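Long-range contact in putative TIM-barrel metal-dependent hydrolase (Mycobacterium avium subsp. paratuberculosis S397, PDB 4DZI), which probably acts as a metal-dependent hydrolase of the amidohydrolase superfamily, with two cadmium ions bound at its bimetal site: residues C[65-77]-C[355-367]. Numbering follows the deposited sequence.
With CD (cadmium ion), chain P; CD (cadmium ion), chain Q.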
# COMPACT_ATOMS: atom_id res chain seq x y z
N ILE C 65 30.13 12.51 7.04
CA ILE C 65 29.43 11.37 6.48
C ILE C 65 29.06 10.41 7.62
O ILE C 65 29.86 10.17 8.54
CB ILE C 65 30.29 10.68 5.40
CG1 ILE C 65 29.45 9.61 4.68
CG2 ILE C 65 31.56 10.11 6.01
CD1 ILE C 65 28.28 10.21 3.91
N ILE C 66 27.84 9.87 7.56
CA ILE C 66 27.36 8.97 8.61
C ILE C 66 28.29 7.74 8.84
O ILE C 66 28.90 7.21 7.91
CB ILE C 66 25.90 8.53 8.31
CG1 ILE C 66 25.28 7.86 9.53
CG2 ILE C 66 25.86 7.61 7.10
CD1 ILE C 66 23.77 7.66 9.39
N VAL C 67 28.38 7.28 10.08
CA VAL C 67 29.15 6.06 10.41
C VAL C 67 28.33 4.83 9.99
O VAL C 67 27.15 4.75 10.29
CB VAL C 67 29.39 5.99 11.94
CG1 VAL C 67 29.92 4.62 12.34
CG2 VAL C 67 30.34 7.12 12.38
N PRO C 68 28.95 3.88 9.28
CA PRO C 68 28.19 2.72 8.82
C PRO C 68 27.58 1.99 9.99
O PRO C 68 28.23 1.79 11.03
CB PRO C 68 29.28 1.83 8.15
CG PRO C 68 30.29 2.82 7.68
CD PRO C 68 30.35 3.89 8.77
N GLY C 69 26.32 1.58 9.85
CA GLY C 69 25.65 0.82 10.90
C GLY C 69 25.18 1.57 12.12
O GLY C 69 24.58 0.98 12.99
N CYS C 70 25.40 2.88 12.20
CA CYS C 70 25.05 3.55 13.46
C CYS C 70 23.54 3.61 13.66
O CYS C 70 23.07 3.77 14.79
CB CYS C 70 25.71 4.92 13.60
SG CYS C 70 25.17 6.18 12.46
N LEU C 71 22.77 3.48 12.58
CA LEU C 71 21.33 3.48 12.68
C LEU C 71 20.76 2.06 12.68
O LEU C 71 19.55 1.88 12.71
CB LEU C 71 20.72 4.32 11.56
CG LEU C 71 21.26 5.75 11.45
CD1 LEU C 71 20.62 6.54 10.31
CD2 LEU C 71 21.06 6.46 12.77
N ASP C 72 21.62 1.04 12.64
CA ASP C 72 21.15 -0.33 12.45
C ASP C 72 20.25 -0.75 13.62
O ASP C 72 19.10 -1.14 13.42
CB ASP C 72 22.35 -1.29 12.22
CG ASP C 72 21.93 -2.74 12.03
OD1 ASP C 72 22.73 -3.64 12.40
OD2 ASP C 72 20.83 -3.00 11.49
N LEU C 73 20.75 -0.64 14.84
CA LEU C 73 19.93 -1.01 16.01
C LEU C 73 18.60 -0.23 16.07
O LEU C 73 17.57 -0.77 16.49
CB LEU C 73 20.72 -0.89 17.32
CG LEU C 73 21.80 -1.95 17.55
CD1 LEU C 73 22.32 -1.91 18.98
CD2 LEU C 73 21.29 -3.35 17.20
N LEU C 74 18.62 1.03 15.64
CA LEU C 74 17.40 1.85 15.53
C LEU C 74 16.38 1.26 14.55
O LEU C 74 15.25 0.95 14.94
CB LEU C 74 17.74 3.29 15.09
CG LEU C 74 16.56 4.27 15.00
CD1 LEU C 74 15.92 4.46 16.37
CD2 LEU C 74 16.96 5.62 14.40
N PHE C 75 16.79 1.15 13.29
CA PHE C 75 15.94 0.57 12.24
C PHE C 75 15.40 -0.82 12.61
O PHE C 75 14.38 -1.26 12.08
CB PHE C 75 16.69 0.51 10.90
CG PHE C 75 16.64 1.79 10.10
CD1 PHE C 75 16.17 1.80 8.80
CD2 PHE C 75 17.09 2.99 10.65
CE1 PHE C 75 16.13 2.97 8.05
CE2 PHE C 75 17.06 4.16 9.91
CZ PHE C 75 16.58 4.15 8.61
N ARG C 76 16.09 -1.51 13.52
CA ARG C 76 15.64 -2.80 14.03
C ARG C 76 14.68 -2.67 15.22
O ARG C 76 13.95 -3.61 15.54
CB ARG C 76 16.83 -3.68 14.42
CG ARG C 76 17.81 -3.95 13.29
CD ARG C 76 18.73 -5.11 13.66
NE ARG C 76 19.87 -5.26 12.75
CZ ARG C 76 20.43 -6.43 12.46
NH1 ARG C 76 19.93 -7.54 12.99
NH2 ARG C 76 21.47 -6.50 11.66
N GLY C 77 14.69 -1.52 15.88
CA GLY C 77 13.90 -1.32 17.09
C GLY C 77 14.66 -1.74 18.34
O GLY C 77 14.18 -1.57 19.46
N SER C 355 24.53 -6.19 2.51
CA SER C 355 24.80 -5.50 3.77
C SER C 355 24.39 -4.02 3.77
O SER C 355 24.17 -3.45 4.85
CB SER C 355 26.31 -5.53 4.05
OG SER C 355 26.98 -4.77 3.06
N ASP C 356 24.31 -3.41 2.58
CA ASP C 356 24.04 -1.98 2.43
C ASP C 356 25.18 -1.14 2.96
O ASP C 356 25.00 0.01 3.30
CB ASP C 356 22.74 -1.57 3.14
CG ASP C 356 22.20 -0.21 2.67
OD1 ASP C 356 22.37 0.18 1.50
OD2 ASP C 356 21.53 0.43 3.50
N TRP C 357 26.36 -1.74 3.04
CA TRP C 357 27.51 -0.95 3.49
C TRP C 357 27.93 0.09 2.46
O TRP C 357 27.94 -0.18 1.27
CB TRP C 357 28.65 -1.96 3.75
CG TRP C 357 29.75 -1.36 4.60
CD1 TRP C 357 29.84 -1.36 5.99
CD2 TRP C 357 30.95 -0.66 4.14
NE1 TRP C 357 30.99 -0.72 6.40
CE2 TRP C 357 31.68 -0.26 5.35
CE3 TRP C 357 31.47 -0.31 2.90
CZ2 TRP C 357 32.89 0.44 5.29
CZ3 TRP C 357 32.69 0.38 2.86
CH2 TRP C 357 33.37 0.76 4.04
N PRO C 358 28.30 1.32 2.89
CA PRO C 358 28.54 1.83 4.22
C PRO C 358 27.40 2.66 4.78
O PRO C 358 27.63 3.49 5.63
CB PRO C 358 29.70 2.79 3.96
CG PRO C 358 29.35 3.42 2.68
CD PRO C 358 28.77 2.28 1.87
N HIS C 359 26.17 2.47 4.30
CA HIS C 359 25.09 3.34 4.81
C HIS C 359 24.82 3.22 6.29
O HIS C 359 25.05 2.20 6.89
CB HIS C 359 23.80 3.05 4.02
CG HIS C 359 23.78 3.63 2.62
ND1 HIS C 359 22.69 3.49 1.78
CD2 HIS C 359 24.70 4.40 1.95
CE1 HIS C 359 22.94 4.14 0.64
NE2 HIS C 359 24.16 4.72 0.75
N GLY C 360 24.29 4.28 6.90
CA GLY C 360 24.07 4.21 8.34
C GLY C 360 23.08 3.14 8.76
O GLY C 360 23.20 2.53 9.84
N GLU C 361 22.09 2.91 7.89
CA GLU C 361 21.05 1.87 8.11
C GLU C 361 21.52 0.46 7.73
O GLU C 361 20.78 -0.53 7.93
CB GLU C 361 19.76 2.23 7.32
CG GLU C 361 19.89 2.21 5.78
CD GLU C 361 20.39 3.52 5.16
OE1 GLU C 361 20.84 4.41 5.93
OE2 GLU C 361 20.32 3.68 3.89
N GLY C 362 22.74 0.36 7.22
CA GLY C 362 23.29 -0.94 6.83
C GLY C 362 24.03 -1.62 7.96
O GLY C 362 24.05 -1.14 9.12
N LEU C 363 24.63 -2.77 7.67
CA LEU C 363 25.48 -3.44 8.65
C LEU C 363 26.87 -2.80 8.73
O LEU C 363 27.50 -2.53 7.71
CB LEU C 363 25.64 -4.90 8.29
CG LEU C 363 24.37 -5.72 8.17
CD1 LEU C 363 24.77 -7.12 7.69
CD2 LEU C 363 23.64 -5.73 9.50
N ALA C 364 27.37 -2.62 9.94
CA ALA C 364 28.73 -2.11 10.11
C ALA C 364 29.73 -3.12 9.57
O ALA C 364 30.72 -2.75 8.96
CB ALA C 364 29.01 -1.86 11.59
N SER C 365 29.46 -4.39 9.83
CA SER C 365 30.31 -5.48 9.36
C SER C 365 29.48 -6.36 8.45
O SER C 365 28.60 -7.08 8.92
CB SER C 365 30.79 -6.34 10.53
OG SER C 365 31.51 -7.48 10.07
N PRO C 366 29.76 -6.31 7.15
CA PRO C 366 28.90 -7.06 6.22
C PRO C 366 28.73 -8.55 6.56
O PRO C 366 27.60 -9.09 6.53
CB PRO C 366 29.59 -6.84 4.87
CG PRO C 366 30.23 -5.48 5.01
CD PRO C 366 30.73 -5.44 6.45
N VAL C 367 29.83 -9.26 6.86
CA VAL C 367 29.67 -10.69 7.11
C VAL C 367 28.87 -11.00 8.38
O VAL C 367 28.51 -12.15 8.59
CB VAL C 367 31.01 -11.47 7.13
CG1 VAL C 367 31.71 -11.41 5.76
CG2 VAL C 367 31.90 -10.98 8.28
CD CD P . 20.79 2.25 2.21
CD CD Q . 21.42 -0.31 -0.55
O HOH W 1 28.63 5.99 5.41
O HOH W 2 25.67 -3.07 12.29
O HOH W 3 19.03 -1.46 9.79
O HOH W 4 19.63 3.81 0.66
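G69 N, within the type II turn V67–C70, donates to H359 O (3.3 Å) at the head of the type I turn H359–G362, and L71 N, just after the first turn, donates to G360 O. The second turn belongs to the metal-binding loop of this TIM-barrel amidohydrolase, a long connection that supplies D356, H359 and E361 to the two-cadmium centre; D13, H15, H230 and E293 complete it. H359 O takes two donors: G69 N from one face of its carbonyl plane and G362 N, which closes the turn, from the opposite face. L71 N stands above the plane of the G360 carbonyl, 47° out of it.

E361 can be followed outward. Its CB lies over the centre of the F75 ring, 3.8 Å from the centroid, a CH-pi contact. With chi1 at 65°, CG sits between the backbone N and the carbonyl carbon, 3.7 Å from the cadmium ion of chain P; the bend at chi2 brings CD closer, and OE2 binds the ion at the tip. H359 ND1 and both carboxylate oxygens of D356 bind it too, D356 OD1 being shared with the second cadmium ion. The F75 ring, though poorly ordered, thus packs on a first-shell ligand; it also touches K308 of the second subunit.

Elsewhere P68 wedges against the cis-proline loop: CB approaches W357 NE1 obliquely at 3.5 Å and CG meets P358 CB, while P358 CB itself lies over the indole face. I66 CD1 packs on G360 CA at 3.6 Å. At the helix 72-76 end of the contact, R76 NE points straight at D72 OD2, from above the carboxylate plane, in a salt bridge; NH1 turns to E372 and E336, and L363 CD2 lies at the guanidinium edge. One water donates to both D72 OD2 and E361 O, reaching the latter at 2.7 Å.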